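Local coordinates for protein citrate synthase (Metallosphaera sedula, PDB 6ABW) that probably catalyses the condensation of acetyl-CoA with oxaloacetate and hydrolysis of the thioester to give citrate and CoA in the tricarboxylic acid cycle, at residues D103-M108 against A220-L225; F164-L169 against S174-E179. One frame throughout, in Å; residues are numbered along the deposited sequence.

Interaction 1. Residues D103-M108 against A220-L225; sequences DAVGMM and AALAAL
Val105 and Met108, one turn apart on helix 104-119, meet Leu222 and Leu225 near the end of helix 214-225. The two short helical segments run nearly antiparallel, at 164°, with their axes 9.0 Å apart at the closest point. At the start of the first, Asp103 is the N-cap: its OD1 accepts from Val105 N at 2.9 Å, met nearly along the C-O bond, with a bent N-H...O angle of 140°. The same turn that is capped in this way delivers Val105 to the partner helix. With CG1 of Val105 anti to its backbone N (chi1 171°), that methyl reaches across and lies 3.5 Å from Leu222 O, over the backbone of the other helix. CG1 of Val105 also lies 4.3 Å from both Leu225 CB and Leu222 CD2. Met108 completes the row. Its chain runs out straight and then bends at the last torsion, about the CG-SD bond, and CE of Met108 comes to 3.8 Å from Leu222 CD2, the two side chains crossing at about a right angle. The other branch, Leu222 CD1, lies against the backbone of Met108, 3.9 Å from Met108 O. The side chains that meet are apolar, and all four residues are buried. Ser344 of helix 342-365 touches Ala104, Val105 and Met108, while helix 128-151 packs on Ala104, Met107 and Met108. Helix 214-225 in turn meets helix 199-208 through Ala220 and Ala221, and the second subunit, whose Ser212 and Thr210 hydrogen-bond to Ala223 O and Ala224 O.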
loop_
_atom_site.group_PDB
_atom_site.type_symbol
_atom_site.label_atom_id
_atom_site.label_comp_id
_atom_site.label_asym_id
_atom_site.label_seq_id
_atom_site.Cartn_x
_atom_site.Cartn_y
_atom_site.Cartn_z
ATOM N N ASP A 103 -5.651 14.527 5.253
ATOM C CA ASP A 103 -5.355 14.526 3.822
ATOM C C ASP A 103 -6.421 13.664 3.075
ATOM O O ASP A 103 -6.718 12.536 3.487
ATOM C CB ASP A 103 -3.973 13.954 3.629
ATOM C CG ASP A 103 -3.505 14.029 2.189
ATOM O OD1 ASP A 103 -4.266 13.725 1.277
ATOM O OD2 ASP A 103 -2.347 14.423 1.950
ATOM N N ALA A 104 -7.027 14.211 2.030
ATOM C CA ALA A 104 -8.082 13.508 1.333
ATOM C C ALA A 104 -7.604 12.170 0.717
ATOM O O ALA A 104 -8.338 11.228 0.721
ATOM C CB ALA A 104 -8.710 14.411 0.289
ATOM N N VAL A 105 -6.372 12.101 0.204
ATOM C CA VAL A 105 -5.871 10.879 -0.355
ATOM C C VAL A 105 -5.760 9.792 0.743
ATOM O O VAL A 105 -6.060 8.621 0.492
ATOM C CB VAL A 105 -4.537 11.132 -1.086
ATOM C CG1 VAL A 105 -3.861 9.791 -1.508
ATOM C CG2 VAL A 105 -4.834 12.003 -2.274
ATOM N N GLY A 106 -5.407 10.198 1.973
ATOM C CA GLY A 106 -5.349 9.338 3.147
ATOM C C GLY A 106 -6.725 8.788 3.528
ATOM O O GLY A 106 -6.883 7.611 3.894
ATOM N N MET A 107 -7.732 9.638 3.444
ATOM C CA MET A 107 -9.082 9.173 3.660
ATOM C C MET A 107 -9.500 8.140 2.598
ATOM O O MET A 107 -10.135 7.122 2.894
ATOM C CB MET A 107 -10.018 10.380 3.670
ATOM C CG MET A 107 -9.680 11.349 4.770
ATOM S SD MET A 107 -10.740 12.832 4.774
ATOM C CE MET A 107 -12.249 12.092 5.075
ATOM N N MET A 108 -9.158 8.385 1.336
ATOM C CA MET A 108 -9.368 7.399 0.304
ATOM C C MET A 108 -8.651 6.086 0.607
ATOM O O MET A 108 -9.188 5.030 0.360
ATOM C CB MET A 108 -8.900 7.905 -1.072
ATOM C CG MET A 108 -9.602 9.094 -1.635
ATOM S SD MET A 108 -8.960 9.429 -3.328
ATOM C CE MET A 108 -9.236 8.036 -4.221
ATOM N N ALA A 220 -2.263 0.335 -2.016
ATOM C CA ALA A 220 -0.839 0.604 -2.102
ATOM C C ALA A 220 -0.506 1.823 -3.022
ATOM O O ALA A 220 0.371 2.651 -2.726
ATOM C CB ALA A 220 -0.116 -0.615 -2.599
ATOM N N ALA A 221 -1.214 1.908 -4.126
ATOM C CA ALA A 221 -1.102 3.055 -5.000
ATOM C C ALA A 221 -1.389 4.350 -4.319
ATOM O O ALA A 221 -0.607 5.330 -4.429
ATOM C CB ALA A 221 -1.952 2.869 -6.256
ATOM N N LEU A 222 -2.479 4.374 -3.543
ATOM C CA LEU A 222 -2.804 5.548 -2.775
ATOM C C LEU A 222 -1.859 5.907 -1.657
ATOM O O LEU A 222 -1.598 7.085 -1.421
ATOM C CB LEU A 222 -4.210 5.411 -2.216
ATOM C CG LEU A 222 -5.362 5.366 -3.250
ATOM C CD1 LEU A 222 -6.572 4.808 -2.533
ATOM C CD2 LEU A 222 -5.694 6.723 -3.860
ATOM N N ALA A 223 -1.305 4.885 -1.009
ATOM C CA ALA A 223 -0.235 5.073 -0.026
ATOM C C ALA A 223 0.957 5.799 -0.642
ATOM O O ALA A 223 1.503 6.732 -0.057
ATOM C CB ALA A 223 0.238 3.730 0.562
ATOM N N ALA A 224 1.364 5.399 -1.830
ATOM C CA ALA A 224 2.437 6.087 -2.525
ATOM C C ALA A 224 2.064 7.503 -3.028
ATOM O O ALA A 224 2.849 8.463 -2.889
ATOM C CB ALA A 224 2.901 5.238 -3.714
ATOM N N LEU A 225 0.834 7.678 -3.489
ATOM C CA LEU A 225 0.328 8.960 -3.975
ATOM C C LEU A 225 0.250 9.989 -2.839
ATOM O O LEU A 225 0.325 11.185 -3.081
ATOM C CB LEU A 225 -1.056 8.699 -4.587
ATOM C CG LEU A 225 -1.668 9.950 -5.233
ATOM C CD1 LEU A 225 -0.814 10.522 -6.370
ATOM C CD2 LEU A 225 -3.053 9.687 -5.747
#

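Interaction 2. Residues F164-L169 against S174-E179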
loop_
_atom_site.group_PDB
_atom_site.type_symbol
_atom_site.label_atom_id
_atom_site.label_comp_id
_atom_site.label_asym_id
_atom_site.label_seq_id
_atom_site.Cartn_x
_atom_site.Cartn_y
_atom_site.Cartn_z
ATOM N N PHE A 164 -21.359 8.618 -15.826
ATOM C CA PHE A 164 -20.515 8.474 -14.639
ATOM C C PHE A 164 -20.136 9.803 -14.117
ATOM O O PHE A 164 -20.258 10.055 -12.920
ATOM C CB PHE A 164 -19.318 7.649 -15.019
ATOM C CG PHE A 164 -18.320 7.379 -13.872
ATOM C CD1 PHE A 164 -17.370 8.297 -13.524
ATOM C CD2 PHE A 164 -18.346 6.156 -13.196
ATOM C CE1 PHE A 164 -16.428 8.037 -12.450
ATOM C CE2 PHE A 164 -17.467 5.875 -12.168
ATOM C CZ PHE A 164 -16.448 6.804 -11.825
ATOM N N ALA A 165 -19.697 10.682 -15.012
ATOM C CA ALA A 165 -19.345 12.051 -14.611
ATOM C C ALA A 165 -20.485 12.781 -13.930
ATOM O O ALA A 165 -20.329 13.461 -12.931
ATOM C CB ALA A 165 -18.844 12.853 -15.810
ATOM N N LYS A 166 -21.681 12.702 -14.534
ATOM C CA LYS A 166 -22.846 13.342 -13.934
ATOM C C LYS A 166 -23.241 12.777 -12.558
ATOM O O LYS A 166 -23.500 13.545 -11.637
ATOM C CB LYS A 166 -24.065 13.296 -14.914
ATOM C CG LYS A 166 -25.169 14.166 -14.425
ATOM C CD LYS A 166 -26.338 14.058 -15.393
ATOM C CE LYS A 166 -27.509 14.856 -14.833
ATOM N NZ LYS A 166 -28.505 15.082 -15.953
ATOM N N SER A 167 -23.225 11.481 -12.431
ATOM C CA SER A 167 -23.535 10.805 -11.147
ATOM C C SER A 167 -22.572 11.220 -10.042
ATOM O O SER A 167 -22.994 11.497 -8.882
ATOM C CB SER A 167 -23.565 9.294 -11.305
ATOM O OG SER A 167 -24.608 8.876 -12.172
ATOM N N PHE A 168 -21.297 11.361 -10.423
ATOM C CA PHE A 168 -20.238 11.769 -9.486
ATOM C C PHE A 168 -20.434 13.232 -9.029
ATOM O O PHE A 168 -20.428 13.581 -7.823
ATOM C CB PHE A 168 -18.838 11.503 -10.117
ATOM C CG PHE A 168 -17.743 12.095 -9.290
ATOM C CD1 PHE A 168 -17.523 11.610 -7.998
ATOM C CD2 PHE A 168 -16.974 13.213 -9.738
ATOM C CE1 PHE A 168 -16.547 12.150 -7.181
ATOM C CE2 PHE A 168 -16.002 13.759 -8.915
ATOM C CZ PHE A 168 -15.765 13.210 -7.643
ATOM N N LEU A 169 -20.721 14.134 -9.983
ATOM C CA LEU A 169 -20.965 15.525 -9.650
ATOM C C LEU A 169 -22.243 15.742 -8.830
ATOM O O LEU A 169 -22.241 16.538 -7.910
ATOM C CB LEU A 169 -20.997 16.387 -10.883
ATOM C CG LEU A 169 -19.711 16.546 -11.700
ATOM C CD1 LEU A 169 -20.026 17.267 -13.002
ATOM C CD2 LEU A 169 -18.646 17.278 -10.919
ATOM N N SER A 174 -24.879 17.738 -4.548
ATOM C CA SER A 174 -26.377 17.800 -4.330
ATOM C C SER A 174 -27.048 18.914 -5.169
ATOM O O SER A 174 -27.824 19.703 -4.655
ATOM C CB SER A 174 -26.705 18.085 -2.870
ATOM O OG SER A 174 -26.089 17.173 -1.969
ATOM N N ARG A 175 -26.672 19.038 -6.419
ATOM C CA ARG A 175 -27.368 19.897 -7.343
ATOM C C ARG A 175 -27.104 19.232 -8.689
ATOM O O ARG A 175 -26.213 18.393 -8.805
ATOM C CB ARG A 175 -26.843 21.332 -7.277
ATOM C CG ARG A 175 -25.473 21.451 -7.878
ATOM C CD ARG A 175 -24.800 22.794 -7.654
ATOM N NE ARG A 175 -23.393 22.641 -8.045
ATOM C CZ ARG A 175 -22.932 22.567 -9.307
ATOM N NH1 ARG A 175 -23.735 22.711 -10.377
ATOM N NH2 ARG A 175 -21.627 22.386 -9.496
ATOM N N THR A 176 -27.890 19.554 -9.701
ATOM C CA THR A 176 -27.744 18.911 -11.010
ATOM C C THR A 176 -26.749 19.753 -11.766
ATOM O O THR A 176 -26.934 20.943 -11.934
ATOM C CB THR A 176 -29.072 18.815 -11.792
ATOM O OG1 THR A 176 -29.972 18.041 -11.023
ATOM C CG2 THR A 176 -28.902 18.121 -13.132
ATOM N N PRO A 177 -25.642 19.156 -12.187
ATOM C CA PRO A 177 -24.671 19.951 -12.921
ATOM C C PRO A 177 -25.227 20.322 -14.325
ATOM O O PRO A 177 -26.076 19.603 -14.848
ATOM C CB PRO A 177 -23.494 18.959 -13.085
ATOM C CG PRO A 177 -24.119 17.639 -13.093
ATOM C CD PRO A 177 -25.269 17.721 -12.136
ATOM N N THR A 178 -24.693 21.370 -14.929
ATOM C CA THR A 178 -24.963 21.692 -16.340
ATOM C C THR A 178 -24.260 20.717 -17.293
ATOM O O THR A 178 -23.261 20.056 -16.899
ATOM C CB THR A 178 -24.494 23.096 -16.702
ATOM O OG1 THR A 178 -23.057 23.144 -16.677
ATOM C CG2 THR A 178 -25.046 24.119 -15.753
ATOM N N GLU A 179 -24.671 20.686 -18.562
ATOM C CA GLU A 179 -24.013 19.822 -19.523
ATOM C C GLU A 179 -22.535 20.160 -19.692
ATOM O O GLU A 179 -21.733 19.265 -19.941
ATOM C CB GLU A 179 -24.680 19.822 -20.921
ATOM C CG GLU A 179 -25.811 18.820 -20.941
ATOM C CD GLU A 179 -25.329 17.373 -20.738
ATOM O OE1 GLU A 179 -25.525 16.786 -19.640
ATOM O OE2 GLU A 179 -24.720 16.822 -21.682
HETATM O O HOH W 1 -26.617 17.681 -16.750
#
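Pro177 fits against helix 164-173 between Lys166 and Leu169, side chains one turn apart. CG of Pro177 lies 3.9 Å from Lys166 CG and 4.0 Å from Leu169 CB, while Pro177 CB meets the CD1 methyl of Leu169 at 3.9 Å. The proline and lysine side chains cross at about a right angle, and the ring touches the lysine at CG, near its root. Lys166 leaves the helix with CG anti to the backbone N (chi1 -169°) and stays extended, which carries Lys166 CE past the proline to the CG2 methyl of Thr176, 3.9 Å away. Beyond it, one water links two side chains and a backbone carbonyl: it donates to Pro177 O at 2.8 Å and to Glu179 OE1 at 3.2 Å, and accepts a weak bond from Lys166 NZ. Leu169 is buried and also touches Met185 of helix 179-191, and Val182 of that helix touches Pro177. Arg175 turns its guanidinium to a salt bridge with Glu181. Ser174, with positive phi, ends helix 164-173, and Thr178 is the N-cap of the next. This is a helix-loop-helix connection, in which the linker folds back on the helix it leaves, within the largely helical citrate synthase fold.

Overall arrangement
Both interactions belong to the same helical citrate synthase fold, their centres 24 Å apart and their nearest atoms about 9 Å apart, without touching. Along the chain interaction 2 is nested in the largely helical stretch that interaction 1 closes: 103-108 comes first, then 164-169 and 174-179, and finally 220-225. Helix 128-151 bridges them, packing on Met108 through Val143 and on Phe168 through the same residue. Interaction 1 is the more central, joining helices distant in sequence beside the subunit interface, and the side chain of Leu225 is about 8 Å from the bound acetyl-CoA. Interaction 2 is local and partly exposed, away from the acetyl-CoA site and the predicted active-site residues.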